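Local coordinates for protein gamma-glutamyl phosphate reductase (PDB 1O20) that probably catalyses the NADPH-dependent reduction of L-glutamyl phosphate to the semialdehyde of glutamate, the second step of proline biosynthesis from glutamate, at residues E142-A147 and N152-R157; A172-L177 and S186-E191. One frame throughout, in Å; residues are numbered along the deposited sequence.

Interaction 1: E142-A147 and N152-R157; sequences ETTILA and NTILLR
Ile154 reaches from its strand to the helix, setting its CD1 methyl 3.6 Å from Thr143 OG1 and 3.7 Å from the backbone Thr144 N. A chi1 of -168° turns CG1 opposite the backbone N, and with the chain extended beyond it CD1 reaches both threonines, whose side chains the isoleucine crosses nearly at right angles. Leu156 spreads its fork over the same pair, Leu156 CD1 lying 3.7 Å from Thr144 OG1 and CD2 3.8 Å from Thr143 OG1. Threonine suits this buried face because each hydroxyl is bonded back into its own helix, Thr143 OG1 to Val139 O and Thr144 OG1 to Thr140 O, and can then lie against methyl groups. Where the chain turns back, the small Ala147 lets the backbones close in, its CB 4.2 Å from Ile154 CB. Here Asn152 N donates to Ala147 O at 2.8 Å; Ser150 OG also bonds that oxygen. Asn152 OD1 accepts from Gly127 N and its ND2 donates to Leu412 O. The contact is the second half of a beta-alpha-beta crossover: helix 138-149 runs almost antiparallel to strand 154-157, which lies between strands 129-132 and 187-189 in a parallel sheet.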
# COMPACT_ATOMS: atom_id res chain seq x y z
N GLU A 142 4.11 -2.44 11.66
CA GLU A 142 2.99 -1.80 10.98
C GLU A 142 1.94 -2.81 10.56
O GLU A 142 0.77 -2.60 10.80
CB GLU A 142 3.47 -1.03 9.77
CG GLU A 142 4.26 0.20 10.13
CD GLU A 142 5.01 0.78 8.95
OE1 GLU A 142 4.74 0.32 7.80
OE2 GLU A 142 5.86 1.69 9.20
N THR A 143 2.36 -3.92 9.96
CA THR A 143 1.40 -4.89 9.47
C THR A 143 0.77 -5.64 10.60
O THR A 143 -0.43 -5.84 10.58
CB THR A 143 2.02 -5.85 8.45
OG1 THR A 143 3.19 -6.48 9.00
CG2 THR A 143 2.52 -5.07 7.23
N THR A 144 1.59 -6.01 11.60
CA THR A 144 1.11 -6.73 12.77
C THR A 144 -0.02 -6.00 13.48
O THR A 144 -1.08 -6.59 13.78
CB THR A 144 2.28 -6.97 13.74
OG1 THR A 144 3.20 -7.94 13.19
CG2 THR A 144 1.78 -7.60 15.02
N ILE A 145 0.16 -4.72 13.70
CA ILE A 145 -0.81 -3.98 14.49
C ILE A 145 -2.09 -3.75 13.72
O ILE A 145 -3.16 -3.75 14.30
CB ILE A 145 -0.23 -2.67 15.08
CG1 ILE A 145 0.19 -1.70 13.97
CG2 ILE A 145 0.89 -2.98 16.08
CD1 ILE A 145 0.69 -0.38 14.49
N LEU A 146 -1.99 -3.59 12.40
CA LEU A 146 -3.18 -3.50 11.60
C LEU A 146 -3.94 -4.83 11.60
O LEU A 146 -5.17 -4.83 11.68
CB LEU A 146 -2.83 -3.09 10.20
CG LEU A 146 -2.61 -1.59 10.03
CD1 LEU A 146 -1.98 -1.30 8.69
CD2 LEU A 146 -3.92 -0.80 10.15
N ALA A 147 -3.21 -5.95 11.49
CA ALA A 147 -3.84 -7.25 11.52
C ALA A 147 -4.51 -7.51 12.87
O ALA A 147 -5.67 -7.92 12.93
CB ALA A 147 -2.82 -8.33 11.22
N ASN A 152 -7.29 -10.21 12.92
CA ASN A 152 -6.55 -11.18 12.12
C ASN A 152 -5.19 -11.60 12.70
O ASN A 152 -4.42 -10.77 13.15
CB ASN A 152 -6.34 -10.58 10.72
CG ASN A 152 -7.65 -10.17 10.06
OD1 ASN A 152 -8.54 -11.01 9.88
ND2 ASN A 152 -7.80 -8.91 9.77
N THR A 153 -4.86 -12.89 12.69
CA THR A 153 -3.50 -13.27 13.04
C THR A 153 -2.57 -12.98 11.84
O THR A 153 -3.03 -12.68 10.72
CB THR A 153 -3.41 -14.71 13.49
OG1 THR A 153 -3.92 -15.56 12.46
CG2 THR A 153 -4.29 -14.97 14.69
N ILE A 154 -1.28 -13.10 12.09
CA ILE A 154 -0.27 -12.82 11.09
C ILE A 154 0.95 -13.74 11.10
O ILE A 154 1.56 -14.06 12.15
CB ILE A 154 0.14 -11.33 11.19
CG1 ILE A 154 0.98 -10.87 10.01
CG2 ILE A 154 0.89 -11.08 12.45
CD1 ILE A 154 1.28 -9.37 10.09
N LEU A 155 1.31 -14.14 9.90
CA LEU A 155 2.50 -14.90 9.64
C LEU A 155 3.46 -14.03 8.84
O LEU A 155 3.19 -13.66 7.74
CB LEU A 155 2.15 -16.15 8.85
CG LEU A 155 3.32 -17.08 8.54
CD1 LEU A 155 4.02 -17.55 9.83
CD2 LEU A 155 2.86 -18.28 7.77
N LEU A 156 4.59 -13.72 9.44
CA LEU A 156 5.56 -12.79 8.90
C LEU A 156 6.72 -13.54 8.27
O LEU A 156 7.31 -14.43 8.91
CB LEU A 156 6.11 -11.91 10.04
CG LEU A 156 5.06 -11.03 10.72
CD1 LEU A 156 5.50 -10.67 12.09
CD2 LEU A 156 4.78 -9.78 9.88
N ARG A 157 7.03 -13.20 7.04
CA ARG A 157 8.28 -13.58 6.39
C ARG A 157 8.96 -12.34 5.76
O ARG A 157 8.57 -11.82 4.72
CB ARG A 157 8.03 -14.70 5.37
CG ARG A 157 9.28 -15.28 4.71
CD ARG A 157 9.58 -14.54 3.41
NE ARG A 157 10.91 -14.79 2.89
CZ ARG A 157 11.59 -13.91 2.19
NH1 ARG A 157 11.12 -12.67 1.93
NH2 ARG A 157 12.78 -14.24 1.78

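Interaction 2: A172-L177 and S186-E191; sequences AIREAL and SVEFIE
Helix 172-177 lies over strand 187-189 in nearly antiparallel fashion, the axes 9.3 Å apart at closest approach and 154° between their directions, with Arg174 and Val187 closest in the backbone register. Val187 is the apolar centre. Val187 CG2 is met by Leu177 CD1 at 3.8 Å and by Ile173 CG2 at 3.9 Å, both side chains crossing the valine at about a right angle; Ile173 and Leu177, four residues apart, come from the same helix face. A beta-branched valine suits the strand, offering two methyls close to the backbone. Beside this patch Arg174 extends its chain and bends at chi3 (60°), which carries the guanidinium to the strand. Arg174 NH1 is shared between two acceptors at the guanidinium edge, Val187 O at 3.0 Å and Glu188 OE2 at 3.1 Å, the latter a salt bridge. Glu188 starts away from the helix but folds back at chi2, and NH1 meets its OE2 from above the carboxylate plane, the two flat groups being 71° apart. A water bridges Arg174 NH2 and the same OE2, bracing the ion pair. Helix 35-51 packs on Ile173 and Leu177, helix 138-149 touches Ile173 and Val187, and helix 15-30 covers Glu188, so the crossover from strand 154-157 through helix 163-177 ends in a strand at the edge of the sheet within this chain, layered between helices.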
# COMPACT_ATOMS: atom_id res chain seq x y z
N ALA A 172 9.80 -8.94 21.02
CA ALA A 172 9.16 -7.90 21.83
C ALA A 172 7.61 -7.91 21.72
O ALA A 172 6.91 -7.79 22.70
CB ALA A 172 9.68 -6.60 21.45
N ILE A 173 7.10 -8.08 20.49
CA ILE A 173 5.68 -8.17 20.23
C ILE A 173 5.05 -9.32 21.03
O ILE A 173 4.03 -9.13 21.69
CB ILE A 173 5.42 -8.37 18.69
CG1 ILE A 173 5.76 -7.09 17.89
CG2 ILE A 173 3.99 -8.87 18.47
CD1 ILE A 173 5.81 -7.25 16.32
N ARG A 174 5.67 -10.50 20.96
CA ARG A 174 5.11 -11.71 21.64
C ARG A 174 5.20 -11.59 23.17
O ARG A 174 4.37 -12.11 23.90
CB ARG A 174 5.85 -12.95 21.15
CG ARG A 174 5.52 -13.30 19.73
CD ARG A 174 6.45 -14.33 19.12
NE ARG A 174 6.46 -15.62 19.82
CZ ARG A 174 5.75 -16.69 19.49
NH1 ARG A 174 4.87 -16.66 18.52
NH2 ARG A 174 5.89 -17.80 20.20
N GLU A 175 6.23 -10.92 23.66
CA GLU A 175 6.32 -10.62 25.09
C GLU A 175 5.11 -9.80 25.50
O GLU A 175 4.55 -10.01 26.57
CB GLU A 175 7.52 -9.75 25.41
CG GLU A 175 8.81 -10.44 25.70
CD GLU A 175 9.82 -9.41 26.21
OE1 GLU A 175 9.82 -9.14 27.44
OE2 GLU A 175 10.56 -8.85 25.38
N ALA A 176 4.71 -8.84 24.67
CA ALA A 176 3.53 -8.04 24.98
C ALA A 176 2.29 -8.91 24.96
O ALA A 176 1.46 -8.79 25.84
CB ALA A 176 3.38 -6.90 24.03
N LEU A 177 2.15 -9.75 23.95
CA LEU A 177 0.94 -10.56 23.76
C LEU A 177 0.73 -11.49 24.95
O LEU A 177 -0.40 -11.74 25.37
CB LEU A 177 1.03 -11.41 22.47
CG LEU A 177 0.96 -10.66 21.13
CD1 LEU A 177 0.90 -11.62 19.98
CD2 LEU A 177 -0.20 -9.75 21.11
N SER A 186 -0.54 -15.56 17.84
CA SER A 186 -1.17 -14.63 16.91
C SER A 186 -0.15 -13.98 15.96
O SER A 186 -0.51 -13.50 14.90
CB SER A 186 -1.87 -13.52 17.69
OG SER A 186 -2.96 -14.05 18.43
N VAL A 187 1.12 -13.98 16.36
CA VAL A 187 2.20 -13.41 15.54
C VAL A 187 3.30 -14.45 15.45
O VAL A 187 3.96 -14.73 16.42
CB VAL A 187 2.73 -12.14 16.14
CG1 VAL A 187 3.84 -11.55 15.31
CG2 VAL A 187 1.62 -11.10 16.24
N GLU A 188 3.49 -15.03 14.27
CA GLU A 188 4.56 -15.97 14.06
C GLU A 188 5.43 -15.41 12.96
O GLU A 188 4.95 -14.69 12.09
CB GLU A 188 4.01 -17.34 13.66
CG GLU A 188 3.18 -18.02 14.73
CD GLU A 188 4.02 -18.64 15.86
OE1 GLU A 188 5.25 -18.86 15.70
OE2 GLU A 188 3.43 -18.87 16.93
N PHE A 189 6.71 -15.79 12.97
CA PHE A 189 7.73 -15.18 12.13
C PHE A 189 8.66 -16.26 11.58
O PHE A 189 9.25 -17.03 12.32
CB PHE A 189 8.50 -14.12 12.91
CG PHE A 189 9.72 -13.60 12.18
CD1 PHE A 189 9.60 -12.71 11.16
CD2 PHE A 189 11.00 -14.02 12.55
CE1 PHE A 189 10.72 -12.21 10.51
CE2 PHE A 189 12.13 -13.54 11.90
CZ PHE A 189 11.99 -12.63 10.88
N ILE A 190 8.74 -16.33 10.26
CA ILE A 190 9.53 -17.35 9.58
C ILE A 190 11.01 -16.89 9.60
O ILE A 190 11.32 -15.87 9.02
CB ILE A 190 9.07 -17.50 8.10
CG1 ILE A 190 7.61 -17.95 7.99
CG2 ILE A 190 9.99 -18.42 7.33
CD1 ILE A 190 7.27 -19.18 8.75
N GLU A 191 11.88 -17.64 10.26
CA GLU A 191 13.31 -17.34 10.35
C GLU A 191 14.13 -17.90 9.18
O GLU A 191 15.20 -17.40 8.89
CB GLU A 191 13.89 -17.89 11.66
CG GLU A 191 13.14 -17.37 12.89
CD GLU A 191 13.84 -17.64 14.21
OE1 GLU A 191 14.90 -18.26 14.20
OE2 GLU A 191 13.31 -17.25 15.27
O HOH W 1 4.26 -20.06 19.30

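How the interactions relate
Interactions 1 and 2 are successive returns from helix to strand in one parallel sheet, with strand 154-157 ending the first crossover and starting the second. Probable hydrogen bonds join segments 152-157 and 186-191, Leu156 N to Glu188 O at 2.8 Å and Ile190 N to Leu156 O at 2.7 Å. Both contacts are largely buried, but the centre of interaction 1 lies about 14 Å from the centre of the chain, that of interaction 2 about 23 Å. Interaction 1 uses an internal strand, and its side chains meet as methyls against threonines whose hydroxyls are bonded within the helix. Interaction 2 involves a strand outermost within this chain, where a partly exposed arginine adds charge and water to the apolar packing. Thr144 joins the two, touching Ile173 and Val187 as well.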